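Local coordinates for protein caspase-1 subunit p19/18 (Spodoptera frugiperda, PDB 1M72) that probably acts as a cysteine endopeptidase of the caspase family, taking part in the proteolytic cascade that carries out apoptosis, at residues V105-E110 against I147-G152; Y192-N197 against Q249-C254; N39-D44 against T52-D57. All coordinates share one frame; numbering follows the deposited sequence.

Contact 1 (V105-E110 against I147-G152)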
ATOM      1  N   VAL C 105      -1.476   8.565  14.242  1.00 20.30           N
ATOM      2  CA  VAL C 105      -0.519   8.407  15.310  1.00 20.60           C
ATOM      3  C   VAL C 105       0.710   9.197  14.928  1.00 21.12           C
ATOM      4  O   VAL C 105       1.227   9.039  13.835  1.00 22.48           O
ATOM      5  CB  VAL C 105      -0.164   6.911  15.537  1.00 22.34           C
ATOM      6  CG1 VAL C 105       0.858   6.761  16.692  1.00 24.89           C
ATOM      7  CG2 VAL C 105      -1.406   6.139  15.883  1.00 20.75           C
ATOM      8  N   LEU C 106       1.151  10.070  15.831  1.00 21.57           N
ATOM      9  CA  LEU C 106       2.316  10.950  15.624  1.00 22.79           C
ATOM     10  C   LEU C 106       3.281  10.589  16.773  1.00 25.04           C
ATOM     11  O   LEU C 106       3.031  10.944  17.950  1.00 24.66           O
ATOM     12  CB  LEU C 106       1.877  12.412  15.741  1.00 21.50           C
ATOM     13  CG  LEU C 106       0.548  12.821  15.082  1.00 22.33           C
ATOM     14  CD1 LEU C 106       0.232  14.284  15.464  1.00 23.15           C
ATOM     15  CD2 LEU C 106       0.644  12.703  13.585  1.00 22.72           C
ATOM     16  N   THR C 107       4.376   9.896  16.444  1.00 22.86           N
ATOM     17  CA  THR C 107       5.278   9.409  17.502  1.00 23.67           C
ATOM     18  C   THR C 107       6.634   8.881  17.000  1.00 21.94           C
ATOM     19  O   THR C 107       6.980   9.066  15.835  1.00 21.94           O
ATOM     20  CB  THR C 107       4.532   8.290  18.302  1.00 24.09           C
ATOM     21  OG1 THR C 107       5.273   7.956  19.474  1.00 28.29           O
ATOM     22  CG2 THR C 107       4.338   7.020  17.452  1.00 24.11           C
ATOM     23  N   HIS C 108       7.426   8.278  17.891  1.00 22.33           N
ATOM     24  CA  HIS C 108       8.719   7.676  17.488  1.00 23.48           C
ATOM     25  C   HIS C 108       8.452   6.201  17.082  1.00 23.01           C
ATOM     26  O   HIS C 108       7.562   5.547  17.628  1.00 20.82           O
ATOM     27  CB  HIS C 108       9.729   7.631  18.640  1.00 25.34           C
ATOM     28  CG  HIS C 108      10.411   8.933  18.923  1.00 28.86           C
ATOM     29  ND1 HIS C 108      11.237   9.556  18.010  1.00 28.68           N
ATOM     30  CD2 HIS C 108      10.415   9.712  20.032  1.00 25.43           C
ATOM     31  CE1 HIS C 108      11.720  10.663  18.546  1.00 30.51           C
ATOM     32  NE2 HIS C 108      11.238  10.780  19.774  1.00 29.50           N
ATOM     33  N   GLY C 109       9.252   5.694  16.152  1.00 23.30           N
ATOM     34  CA  GLY C 109       9.112   4.320  15.715  1.00 24.87           C
ATOM     35  C   GLY C 109      10.395   3.653  15.219  1.00 28.45           C
ATOM     36  O   GLY C 109      11.452   4.284  15.017  1.00 29.45           O
ATOM     37  N   GLU C 110      10.274   2.341  15.050  1.00 27.30           N
ATOM     38  CA  GLU C 110      11.311   1.457  14.540  1.00 27.95           C
ATOM     39  C   GLU C 110      10.545   0.513  13.612  1.00 25.83           C
ATOM     40  O   GLU C 110       9.307   0.569  13.545  1.00 24.80           O
ATOM     41  CB  GLU C 110      11.925   0.668  15.687  1.00 30.90           C
ATOM     42  CG  GLU C 110      12.652   1.571  16.687  1.00 38.82           C
ATOM     43  CD  GLU C 110      13.463   0.785  17.714  1.00 39.63           C
ATOM     44  OE1 GLU C 110      13.968  -0.318  17.368  1.00 40.99           O
ATOM     45  OE2 GLU C 110      13.597   1.289  18.848  1.00 38.53           O
ATOM     46  N   ILE C 147       0.109   7.205   9.904  1.00 20.95           N
ATOM     47  CA  ILE C 147       1.182   7.077  10.863  1.00 19.26           C
ATOM     48  C   ILE C 147       2.403   7.906  10.580  1.00 19.75           C
ATOM     49  O   ILE C 147       3.087   7.724   9.548  1.00 21.45           O
ATOM     50  CB  ILE C 147       1.597   5.594  10.985  1.00 22.20           C
ATOM     51  CG1 ILE C 147       0.379   4.771  11.425  1.00 21.45           C
ATOM     52  CG2 ILE C 147       2.750   5.438  11.990  1.00 16.35           C
ATOM     53  CD1 ILE C 147       0.498   3.404  11.051  1.00 25.54           C
ATOM     54  N   GLN C 148       2.668   8.856  11.471  1.00 20.67           N
ATOM     55  CA  GLN C 148       3.889   9.672  11.352  1.00 19.21           C
ATOM     56  C   GLN C 148       4.829   9.099  12.428  1.00 18.42           C
ATOM     57  O   GLN C 148       4.591   9.281  13.608  1.00 16.31           O
ATOM     58  CB  GLN C 148       3.603  11.139  11.621  1.00 13.85           C
ATOM     59  CG  GLN C 148       4.869  12.053  11.755  1.00 11.59           C
ATOM     60  CD  GLN C 148       5.853  11.865  10.620  1.00 15.03           C
ATOM     61  OE1 GLN C 148       5.491  11.869   9.434  1.00 19.90           O
ATOM     62  NE2 GLN C 148       7.109  11.700  10.973  1.00 14.91           N
ATOM     63  N   ALA C 149       5.858   8.380  11.987  1.00 20.48           N
ATOM     64  CA  ALA C 149       6.852   7.734  12.858  1.00 22.61           C
ATOM     65  C   ALA C 149       7.892   7.046  11.971  1.00 26.08           C
ATOM     66  O   ALA C 149       7.602   6.730  10.800  1.00 28.32           O
ATOM     67  CB  ALA C 149       6.187   6.699  13.783  1.00 22.60           C
ATOM     68  N   CYS C 150       9.105   6.825  12.485  1.00 24.74           N
ATOM     69  CA  CYS C 150      10.111   6.160  11.657  1.00 25.80           C
ATOM     70  C   CYS C 150       9.780   4.680  11.615  1.00 26.12           C
ATOM     71  O   CYS C 150       9.183   4.162  12.561  1.00 19.97           O
ATOM     72  CB  CYS C 150      11.490   6.286  12.280  1.00 26.89           C
ATOM     73  SG  CYS C 150      12.153   7.928  12.175  1.00 29.77           S
ATOM     74  N   GLN C 151      10.179   4.017  10.529  1.00 24.08           N
ATOM     75  CA  GLN C 151       9.957   2.578  10.376  1.00 25.79           C
ATOM     76  C   GLN C 151      11.359   1.935  10.327  1.00 27.58           C
ATOM     77  O   GLN C 151      11.537   0.832   9.807  1.00 26.32           O
ATOM     78  CB  GLN C 151       9.209   2.265   9.078  1.00 20.99           C
ATOM     79  CG  GLN C 151       7.781   2.721   9.020  1.00 23.70           C
ATOM     80  CD  GLN C 151       6.936   1.769   8.163  1.00 26.33           C
ATOM     81  OE1 GLN C 151       6.692   0.624   8.555  1.00 24.48           O
ATOM     82  NE2 GLN C 151       6.501   2.234   6.993  1.00 22.78           N
ATOM     83  N   GLY C 152      12.336   2.634  10.898  1.00 26.54           N
ATOM     84  CA  GLY C 152      13.701   2.156  10.883  1.00 27.54           C
ATOM     85  C   GLY C 152      14.681   3.315  10.839  1.00 29.79           C
ATOM     86  O   GLY C 152      14.298   4.471  11.011  1.00 29.76           O
TER
HETATM   87  O   HOH W   1      14.429   4.846  13.994  1.00 35.82           O
HETATM   88  O   HOH W   2       6.970  -0.048  11.259  1.00 32.10           O
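Two backbone bonds lock V105-E110 to I147-G152. Q148 N gives its proton to V105 O at 2.8 Å. T107 N gives its own to Q148 O at 2.9 Å. Both bonds are nearly straight (164° and 168°). Q148 thus bonds through both its N and its O to V105 and T107, residues on either side of L106, the pattern of a parallel pair. On the sheet face that carries both, the side chains of L106 and Q148 cross at about a right angle, CD2 of L106 lying 3.9 Å from CB of Q148. The Q148 chain bends at chi2 (50°), which carries its amide away from L106, and NE2 reaches S194 OG and an acidic side chain of the bound peptide.

Beyond the strands the contact becomes one of aliphatic carbons and carbonyl oxygens. A149 CB lies against T107 O at 3.2 Å, and C150 CB comes to 3.4 Å from G109 O. The backbone of G109 packs closely on I147-G152, its C 3.0 Å from C150 O. Water 1 spans G109 O and, weakly, G152 O.

Further out, Y115 holds T107 OG1 through its carbonyl, and K49 O takes the bond from H108 NE2. C150 SG is covalently linked to the bound peptide. Neighbouring parallel strand ends that present H108 and C150, the active-site pair assigned by similarity, are the hallmark of the caspase catalytic site.

Contact 2 (Y192-N197 against Q249-C254). With EDO (1,2-ethanediol), chain J.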
ATOM      1  N   TYR C 192      12.950   2.864   6.959  1.00 24.63           N
ATOM      2  CA  TYR C 192      13.491   4.226   6.891  1.00 23.03           C
ATOM      3  C   TYR C 192      13.118   5.225   7.941  1.00 23.25           C
ATOM      4  O   TYR C 192      12.098   5.097   8.616  1.00 22.61           O
ATOM      5  CB  TYR C 192      13.162   4.856   5.529  1.00 20.48           C
ATOM      6  CG  TYR C 192      13.943   4.203   4.454  1.00 24.21           C
ATOM      7  CD1 TYR C 192      13.664   2.876   4.096  1.00 28.59           C
ATOM      8  CD2 TYR C 192      15.117   4.804   3.956  1.00 24.70           C
ATOM      9  CE1 TYR C 192      14.543   2.146   3.297  1.00 32.64           C
ATOM     10  CE2 TYR C 192      15.999   4.098   3.161  1.00 29.18           C
ATOM     11  CZ  TYR C 192      15.722   2.752   2.839  1.00 35.56           C
ATOM     12  OH  TYR C 192      16.654   1.976   2.164  1.00 35.38           O
ATOM     13  N   PHE C 193      13.973   6.241   8.061  1.00 25.52           N
ATOM     14  CA  PHE C 193      13.725   7.363   8.968  1.00 25.68           C
ATOM     15  C   PHE C 193      12.548   8.157   8.377  1.00 27.41           C
ATOM     16  O   PHE C 193      12.241   8.062   7.166  1.00 25.04           O
ATOM     17  CB  PHE C 193      14.904   8.337   9.012  1.00 31.13           C
ATOM     18  CG  PHE C 193      16.038   7.902   9.867  1.00 38.65           C
ATOM     19  CD1 PHE C 193      17.282   7.625   9.292  1.00 42.48           C
ATOM     20  CD2 PHE C 193      15.895   7.836  11.254  1.00 43.18           C
ATOM     21  CE1 PHE C 193      18.401   7.288  10.082  1.00 45.59           C
ATOM     22  CE2 PHE C 193      16.993   7.501  12.078  1.00 50.19           C
ATOM     23  CZ  PHE C 193      18.266   7.225  11.482  1.00 50.78           C
ATOM     24  N   SER C 194      11.930   8.968   9.235  1.00 26.99           N
ATOM     25  CA  SER C 194      10.815   9.825   8.846  1.00 26.05           C
ATOM     26  C   SER C 194      11.191  11.204   9.372  1.00 24.72           C
ATOM     27  O   SER C 194      11.591  11.326  10.524  1.00 20.87           O
ATOM     28  CB  SER C 194       9.544   9.338   9.512  1.00 24.84           C
ATOM     29  OG  SER C 194       8.452   9.990   8.965  1.00 24.26           O
ATOM     30  N   TRP C 195      11.061  12.231   8.539  1.00 22.99           N
ATOM     31  CA  TRP C 195      11.467  13.563   8.963  1.00 24.51           C
ATOM     32  C   TRP C 195      10.393  14.506   9.482  1.00 24.84           C
ATOM     33  O   TRP C 195       9.266  14.555   8.965  1.00 23.19           O
ATOM     34  CB  TRP C 195      12.230  14.252   7.849  1.00 23.01           C
ATOM     35  CG  TRP C 195      13.531  13.605   7.556  1.00 23.51           C
ATOM     36  CD1 TRP C 195      13.749  12.574   6.686  1.00 22.91           C
ATOM     37  CD2 TRP C 195      14.824  14.000   8.043  1.00 24.24           C
ATOM     38  NE1 TRP C 195      15.091  12.313   6.590  1.00 23.83           N
ATOM     39  CE2 TRP C 195      15.781  13.166   7.410  1.00 23.38           C
ATOM     40  CE3 TRP C 195      15.273  14.983   8.945  1.00 26.84           C
ATOM     41  CZ2 TRP C 195      17.159  13.276   7.646  1.00 19.13           C
ATOM     42  CZ3 TRP C 195      16.653  15.093   9.187  1.00 22.76           C
ATOM     43  CH2 TRP C 195      17.575  14.235   8.532  1.00 25.39           C
ATOM     44  N   ARG C 196      10.797  15.255  10.505  1.00 24.35           N
ATOM     45  CA  ARG C 196       9.983  16.239  11.219  1.00 26.12           C
ATOM     46  C   ARG C 196      10.730  17.581  11.390  1.00 24.86           C
ATOM     47  O   ARG C 196      11.897  17.618  11.790  1.00 28.46           O
ATOM     48  CB  ARG C 196       9.623  15.672  12.613  1.00 25.31           C
ATOM     49  CG  ARG C 196       8.865  16.638  13.607  1.00 29.22           C
ATOM     50  CD  ARG C 196       8.404  15.856  14.884  1.00 29.01           C
ATOM     51  NE  ARG C 196       9.455  14.923  15.282  1.00 29.09           N
ATOM     52  CZ  ARG C 196      10.557  15.267  15.936  1.00 32.30           C
ATOM     53  NH1 ARG C 196      10.740  16.541  16.307  1.00 33.06           N
ATOM     54  NH2 ARG C 196      11.524  14.357  16.138  1.00 32.11           N
ATOM     55  N   ASN C 197      10.087  18.694  11.074  1.00 26.28           N
ATOM     56  CA  ASN C 197      10.737  19.980  11.309  1.00 25.68           C
ATOM     57  C   ASN C 197      10.167  20.490  12.639  1.00 26.86           C
ATOM     58  O   ASN C 197       8.947  20.479  12.840  1.00 23.95           O
ATOM     59  CB  ASN C 197      10.430  20.980  10.214  1.00 27.31           C
ATOM     60  CG  ASN C 197      10.952  22.394  10.564  1.00 31.94           C
ATOM     61  OD1 ASN C 197      10.244  23.207  11.191  1.00 30.55           O
ATOM     62  ND2 ASN C 197      12.216  22.664  10.193  1.00 29.65           N
ATOM     63  N   GLN C 249      18.834  14.600   2.959  1.00 26.71           N
ATOM     64  CA  GLN C 249      18.182  13.319   2.746  1.00 31.31           C
ATOM     65  C   GLN C 249      16.748  13.543   2.252  1.00 30.75           C
ATOM     66  O   GLN C 249      16.174  14.630   2.431  1.00 34.46           O
ATOM     67  CB  GLN C 249      18.239  12.485   4.030  1.00 27.40           C
ATOM     68  CG  GLN C 249      19.680  12.323   4.547  1.00 26.47           C
ATOM     69  CD  GLN C 249      20.523  11.486   3.608  1.00 27.28           C
ATOM     70  OE1 GLN C 249      20.229  10.318   3.404  1.00 26.49           O
ATOM     71  NE2 GLN C 249      21.561  12.088   3.011  1.00 26.33           N
ATOM     72  N   LYS C 250      16.209  12.515   1.608  1.00 29.26           N
ATOM     73  CA  LYS C 250      14.879  12.515   0.995  1.00 26.04           C
ATOM     74  C   LYS C 250      13.968  11.503   1.663  1.00 26.28           C
ATOM     75  O   LYS C 250      14.413  10.669   2.482  1.00 26.70           O
ATOM     76  CB  LYS C 250      15.011  12.150  -0.470  1.00 25.58           C
ATOM     77  CG  LYS C 250      15.955  13.070  -1.215  1.00 27.85           C
ATOM     78  CD  LYS C 250      15.355  14.460  -1.341  1.00 26.58           C
ATOM     79  CE  LYS C 250      14.344  14.496  -2.511  1.00 24.99           C
ATOM     80  NZ  LYS C 250      13.529  15.722  -2.421  1.00 23.02           N
ATOM     81  N   GLN C 251      12.699  11.552   1.283  1.00 24.83           N
ATOM     82  CA  GLN C 251      11.692  10.685   1.876  1.00 20.85           C
ATOM     83  C   GLN C 251      10.474  10.576   1.006  1.00 21.21           C
ATOM     84  O   GLN C 251      10.085  11.558   0.344  1.00 19.82           O
ATOM     85  CB  GLN C 251      11.261  11.268   3.222  1.00 18.33           C
ATOM     86  CG  GLN C 251      10.145  10.518   3.928  1.00 17.98           C
ATOM     87  CD  GLN C 251       9.733  11.177   5.238  1.00 18.13           C
ATOM     88  OE1 GLN C 251      10.569  11.742   5.950  1.00 20.79           O
ATOM     89  NE2 GLN C 251       8.434  11.100   5.574  1.00 18.07           N
ATOM     90  N   VAL C 252       9.905   9.372   0.971  1.00 21.00           N
ATOM     91  CA  VAL C 252       8.653   9.136   0.268  1.00 20.41           C
ATOM     92  C   VAL C 252       7.728   8.306   1.184  1.00 21.39           C
ATOM     93  O   VAL C 252       8.175   7.392   1.865  1.00 20.32           O
ATOM     94  CB  VAL C 252       8.830   8.440  -1.124  1.00 21.95           C
ATOM     95  CG1 VAL C 252       9.324   6.952  -0.984  1.00 21.05           C
ATOM     96  CG2 VAL C 252       7.491   8.482  -1.871  1.00 17.23           C
ATOM     97  N   PRO C 253       6.422   8.645   1.227  1.00 22.54           N
ATOM     98  CA  PRO C 253       5.460   7.904   2.072  1.00 22.09           C
ATOM     99  C   PRO C 253       5.192   6.518   1.463  1.00 21.88           C
ATOM    100  O   PRO C 253       5.581   6.239   0.313  1.00 17.69           O
ATOM    101  CB  PRO C 253       4.186   8.772   2.042  1.00 19.61           C
ATOM    102  CG  PRO C 253       4.677  10.151   1.538  1.00 22.41           C
ATOM    103  CD  PRO C 253       5.772   9.785   0.543  1.00 20.87           C
ATOM    104  N   CYS C 254       4.521   5.671   2.252  1.00 23.48           N
ATOM    105  CA  CYS C 254       4.160   4.294   1.869  1.00 21.21           C
ATOM    106  C   CYS C 254       2.644   4.145   2.158  1.00 19.75           C
ATOM    107  O   CYS C 254       2.184   4.156   3.301  1.00 19.26           O
ATOM    108  CB  CYS C 254       5.004   3.299   2.694  1.00 24.39           C
ATOM    109  SG  CYS C 254       4.842   1.579   2.107  1.00 26.06           S
TER
HETATM  110  C1  EDO J 507      12.046   7.403   2.778  1.00 36.95           C
HETATM  111  O1  EDO J 507      10.747   6.776   2.854  1.00 35.84           O
HETATM  112  C2  EDO J 507      12.538   7.287   1.372  1.00 35.26           C
HETATM  113  O2  EDO J 507      12.866   5.941   1.149  1.00 37.74           O
HETATM  114  O   HOH W   3      16.033  10.021   4.675  1.00 18.89           O
HETATM  115  O   HOH W   4       7.370  13.004   7.788  1.00 21.32           O
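The carboxamide of Q251 meets the backbone of W195: W195 N donates to Q251 OE1 at 2.7 Å, with an N-H...O angle of 161° and the donor tilted 20° from the carbonyl plane. Q251 spans the gap because its chain is extended, CG anti to the backbone N (chi1 176°). The same OE1 lies at the edge of the indole, in its plane, 3.4 Å from W195 CD1, and the amide is nearly coplanar with the ring. NE2 donates to S187 O and to water 4, which donates to W195 O. Both polar ends of this buried amide are engaged.

Packing is looser toward Q249, whose CB approaches the indole obliquely, near NE1 and 3.9 Å from W195 CZ2. Its amide turns away to H247 O. The rest is indirect: water 3 lies in the ring plane, accepting from W195 NE1 at 3.1 Å and donating to K250 O at 2.8 Å. An ethanediol, probably from the crystallisation liquor, bonds V252 O, as well as T188 OG1 and V189 N, with O2 over one face of the Y192 ring.

W195 and R196 pair with the bound peptide as an antiparallel ladder, and R196 forms salt bridges with one of its acidic side chains. Q251 thus fixes the W195 backbone through its amide, consistent with a second-shell role in placing the strand that pairs with the peptide.

Contact 3 (N39-D44 against T52-D57)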
ATOM      1  N   ASN C  39      -1.270  11.904  19.689  1.00 25.78           N
ATOM      2  CA  ASN C  39      -0.126  12.809  19.537  1.00 23.64           C
ATOM      3  C   ASN C  39       0.834  12.624  20.695  1.00 23.61           C
ATOM      4  O   ASN C  39       0.437  12.811  21.866  1.00 23.51           O
ATOM      5  CB  ASN C  39      -0.650  14.237  19.510  1.00 23.33           C
ATOM      6  CG  ASN C  39       0.418  15.215  19.238  1.00 23.95           C
ATOM      7  OD1 ASN C  39       0.461  16.270  19.843  1.00 21.84           O
ATOM      8  ND2 ASN C  39       1.303  14.875  18.325  1.00 24.59           N
ATOM      9  N   HIS C  40       2.087  12.287  20.369  1.00 21.36           N
ATOM     10  CA  HIS C  40       3.106  12.019  21.393  1.00 22.61           C
ATOM     11  C   HIS C  40       4.252  12.960  21.328  1.00 22.31           C
ATOM     12  O   HIS C  40       5.029  12.889  20.391  1.00 22.03           O
ATOM     13  CB  HIS C  40       3.675  10.614  21.244  1.00 22.86           C
ATOM     14  CG  HIS C  40       2.692   9.546  21.562  1.00 24.94           C
ATOM     15  ND1 HIS C  40       2.431   9.141  22.855  1.00 26.82           N
ATOM     16  CD2 HIS C  40       1.832   8.865  20.767  1.00 26.19           C
ATOM     17  CE1 HIS C  40       1.449   8.259  22.845  1.00 24.56           C
ATOM     18  NE2 HIS C  40       1.069   8.074  21.592  1.00 29.73           N
ATOM     19  N   GLU C  41       4.383  13.820  22.334  1.00 23.85           N
ATOM     20  CA  GLU C  41       5.488  14.793  22.331  1.00 27.82           C
ATOM     21  C   GLU C  41       6.645  14.465  23.282  1.00 26.12           C
ATOM     22  O   GLU C  41       7.804  14.762  23.000  1.00 23.74           O
ATOM     23  CB  GLU C  41       4.958  16.208  22.647  1.00 31.40           C
ATOM     24  CG  GLU C  41       5.977  17.362  22.367  1.00 38.11           C
ATOM     25  CD  GLU C  41       5.391  18.765  22.622  1.00 41.74           C
ATOM     26  OE1 GLU C  41       4.406  18.893  23.409  1.00 43.46           O
ATOM     27  OE2 GLU C  41       5.924  19.738  22.040  1.00 42.08           O
ATOM     28  N   HIS C  42       6.323  13.817  24.386  1.00 28.54           N
ATOM     29  CA  HIS C  42       7.326  13.528  25.384  1.00 32.29           C
ATOM     30  C   HIS C  42       7.231  12.066  25.786  1.00 32.59           C
ATOM     31  O   HIS C  42       6.161  11.474  25.745  1.00 34.45           O
ATOM     32  CB  HIS C  42       7.081  14.479  26.560  1.00 30.68           C
ATOM     33  CG  HIS C  42       6.991  15.917  26.146  1.00 40.73           C
ATOM     34  ND1 HIS C  42       5.844  16.677  26.313  1.00 42.70           N
ATOM     35  CD2 HIS C  42       7.912  16.744  25.575  1.00 42.41           C
ATOM     36  CE1 HIS C  42       6.071  17.909  25.872  1.00 44.70           C
ATOM     37  NE2 HIS C  42       7.317  17.978  25.421  1.00 42.20           N
ATOM     38  N   PHE C  43       8.358  11.492  26.183  1.00 33.66           N
ATOM     39  CA  PHE C  43       8.425  10.083  26.539  1.00 32.85           C
ATOM     40  C   PHE C  43       9.115   9.778  27.865  1.00 33.76           C
ATOM     41  O   PHE C  43      10.089  10.438  28.211  1.00 34.33           O
ATOM     42  CB  PHE C  43       9.160   9.328  25.422  1.00 28.44           C
ATOM     43  CG  PHE C  43       8.552   9.540  24.052  1.00 30.16           C
ATOM     44  CD1 PHE C  43       8.811  10.710  23.330  1.00 26.10           C
ATOM     45  CD2 PHE C  43       7.626   8.615  23.536  1.00 27.58           C
ATOM     46  CE1 PHE C  43       8.146  10.970  22.118  1.00 28.17           C
ATOM     47  CE2 PHE C  43       6.967   8.860  22.334  1.00 28.27           C
ATOM     48  CZ  PHE C  43       7.219  10.046  21.616  1.00 26.38           C
ATOM     49  N   ASP C  44       8.620   8.761  28.579  1.00 32.65           N
ATOM     50  CA  ASP C  44       9.211   8.324  29.840  1.00 34.63           C
ATOM     51  C   ASP C  44      10.276   7.273  29.550  1.00 36.75           C
ATOM     52  O   ASP C  44      10.610   6.484  30.415  1.00 36.15           O
ATOM     53  CB  ASP C  44       8.167   7.721  30.796  1.00 37.37           C
ATOM     54  CG  ASP C  44       7.073   8.716  31.186  1.00 39.22           C
ATOM     55  OD1 ASP C  44       7.327   9.940  31.154  1.00 40.94           O
ATOM     56  OD2 ASP C  44       5.963   8.262  31.538  1.00 43.66           O
ATOM     57  N   THR C  52       9.472  17.907  19.360  1.00 29.00           N
ATOM     58  CA  THR C  52       9.080  19.300  19.146  1.00 29.96           C
ATOM     59  C   THR C  52       8.588  19.446  17.702  1.00 30.36           C
ATOM     60  O   THR C  52       9.224  18.937  16.767  1.00 31.04           O
ATOM     61  CB  THR C  52      10.255  20.282  19.419  1.00 29.51           C
ATOM     62  OG1 THR C  52      10.927  19.924  20.643  1.00 28.18           O
ATOM     63  CG2 THR C  52       9.710  21.715  19.535  1.00 22.16           C
ATOM     64  N   GLY C  53       7.432  20.096  17.546  1.00 30.01           N
ATOM     65  CA  GLY C  53       6.823  20.257  16.227  1.00 29.85           C
ATOM     66  C   GLY C  53       5.565  19.396  15.982  1.00 28.09           C
ATOM     67  O   GLY C  53       4.722  19.733  15.134  1.00 26.92           O
ATOM     68  N   THR C  54       5.441  18.289  16.721  1.00 25.60           N
ATOM     69  CA  THR C  54       4.295  17.380  16.574  1.00 24.41           C
ATOM     70  C   THR C  54       2.976  18.076  16.930  1.00 25.24           C
ATOM     71  O   THR C  54       1.940  17.684  16.426  1.00 26.75           O
ATOM     72  CB  THR C  54       4.478  16.076  17.454  1.00 22.38           C
ATOM     73  OG1 THR C  54       3.480  15.120  17.110  1.00 23.00           O
ATOM     74  CG2 THR C  54       4.361  16.368  18.925  1.00 15.00           C
ATOM     75  N   ASN C  55       3.017  19.108  17.784  1.00 24.48           N
ATOM     76  CA  ASN C  55       1.797  19.816  18.148  1.00 26.25           C
ATOM     77  C   ASN C  55       1.324  20.647  16.950  1.00 24.73           C
ATOM     78  O   ASN C  55       0.122  20.915  16.794  1.00 21.45           O
ATOM     79  CB  ASN C  55       1.990  20.697  19.407  1.00 27.91           C
ATOM     80  CG  ASN C  55       2.138  19.865  20.697  1.00 33.00           C
ATOM     81  OD1 ASN C  55       2.401  20.406  21.777  1.00 36.41           O
ATOM     82  ND2 ASN C  55       1.978  18.557  20.584  1.00 28.94           N
ATOM     83  N   VAL C  56       2.260  21.067  16.107  1.00 22.53           N
ATOM     84  CA  VAL C  56       1.864  21.777  14.910  1.00 20.90           C
ATOM     85  C   VAL C  56       1.103  20.738  14.007  1.00 23.75           C
ATOM     86  O   VAL C  56       0.031  21.069  13.448  1.00 27.22           O
ATOM     87  CB  VAL C  56       3.104  22.344  14.171  1.00 24.34           C
ATOM     88  CG1 VAL C  56       2.691  22.929  12.806  1.00 24.94           C
ATOM     89  CG2 VAL C  56       3.761  23.445  15.017  1.00 23.03           C
ATOM     90  N   ASP C  57       1.615  19.495  13.888  1.00 19.21           N
ATOM     91  CA  ASP C  57       0.940  18.471  13.069  1.00 22.87           C
ATOM     92  C   ASP C  57      -0.451  18.181  13.631  1.00 23.29           C
ATOM     93  O   ASP C  57      -1.443  18.153  12.910  1.00 22.02           O
ATOM     94  CB  ASP C  57       1.695  17.130  13.045  1.00 22.38           C
ATOM     95  CG  ASP C  57       2.940  17.165  12.192  1.00 24.92           C
ATOM     96  OD1 ASP C  57       3.197  18.178  11.494  1.00 24.30           O
ATOM     97  OD2 ASP C  57       3.672  16.157  12.224  1.00 27.03           O
TER
HETATM   98  O   HOH W   5       5.067  21.480  19.173  1.00 43.11           O
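The crossover from the end of strand 31-39 to the start of helix 54-67, an early step of the beta-alpha-beta architecture of the caspase domain, is closed here by N39 and E41 meeting the first turn of the helix. G53 is the N-cap residue, and its positive phi (108°) suits a residue without a side chain.

N39 and T54 approach from opposite directions. ND2 of N39 lies 2.5 Å from T54 OG1, too short for a normal N-H...O bond and bent (126°), so the bond is weak and its details doubtful. With CG of N39 anti to its own backbone N (chi1 -175°), the amide is directed at the helix, where its OD1 also comes to 2.8 Å from N55 ND2. The two side chains cross at about a right angle, their amide planes strongly tilted to each other.

E41 adds an apolar layer and a polar one. Its CB rests on the methyl T54 CG2 at 3.8 Å. Farther along the chain, OE1 stands 3.0 Å from N55 OD1; both are acceptors and no hydrogen bond joins them. The carboxylate lies near the helix N terminus, whose positive end would be expected to stabilise its negative charge. Water 5 bridges the two loosely: it accepts from G53 N at 3.2 Å and weakly from N55 N, and donates weakly to E41 OE2.

R51 NH1 bonds H40 O and, weakly, T54 OG1, a further link between the loop and the helix start. N77 OD1 receives the backbone N-H groups of E41 and H42. L106 of strand 98-106 packs against N39, T54 and D57, so the contact sits between the central sheet and the helix.

How the contacts relate
From the N terminus, contact 3 comes first, closing the short loop between strand 31-39 and helix 54-67. Contact 1 follows, spanning the 36 residues between its two segments, on strands 98-106 and 143-148, and contact 2 closes last, joining 192-197 to the loop that enters strand 254-257. The three loops are in series and none crosses another, yet in space they meet. The backbone of L106 pairs with H40, and the H108 ring meets that of F43, joining contacts 1 and 3. Q151 N to Y192 O joins contacts 1 and 2. R196 NH1 reaches T52 O, joining contacts 2 and 3.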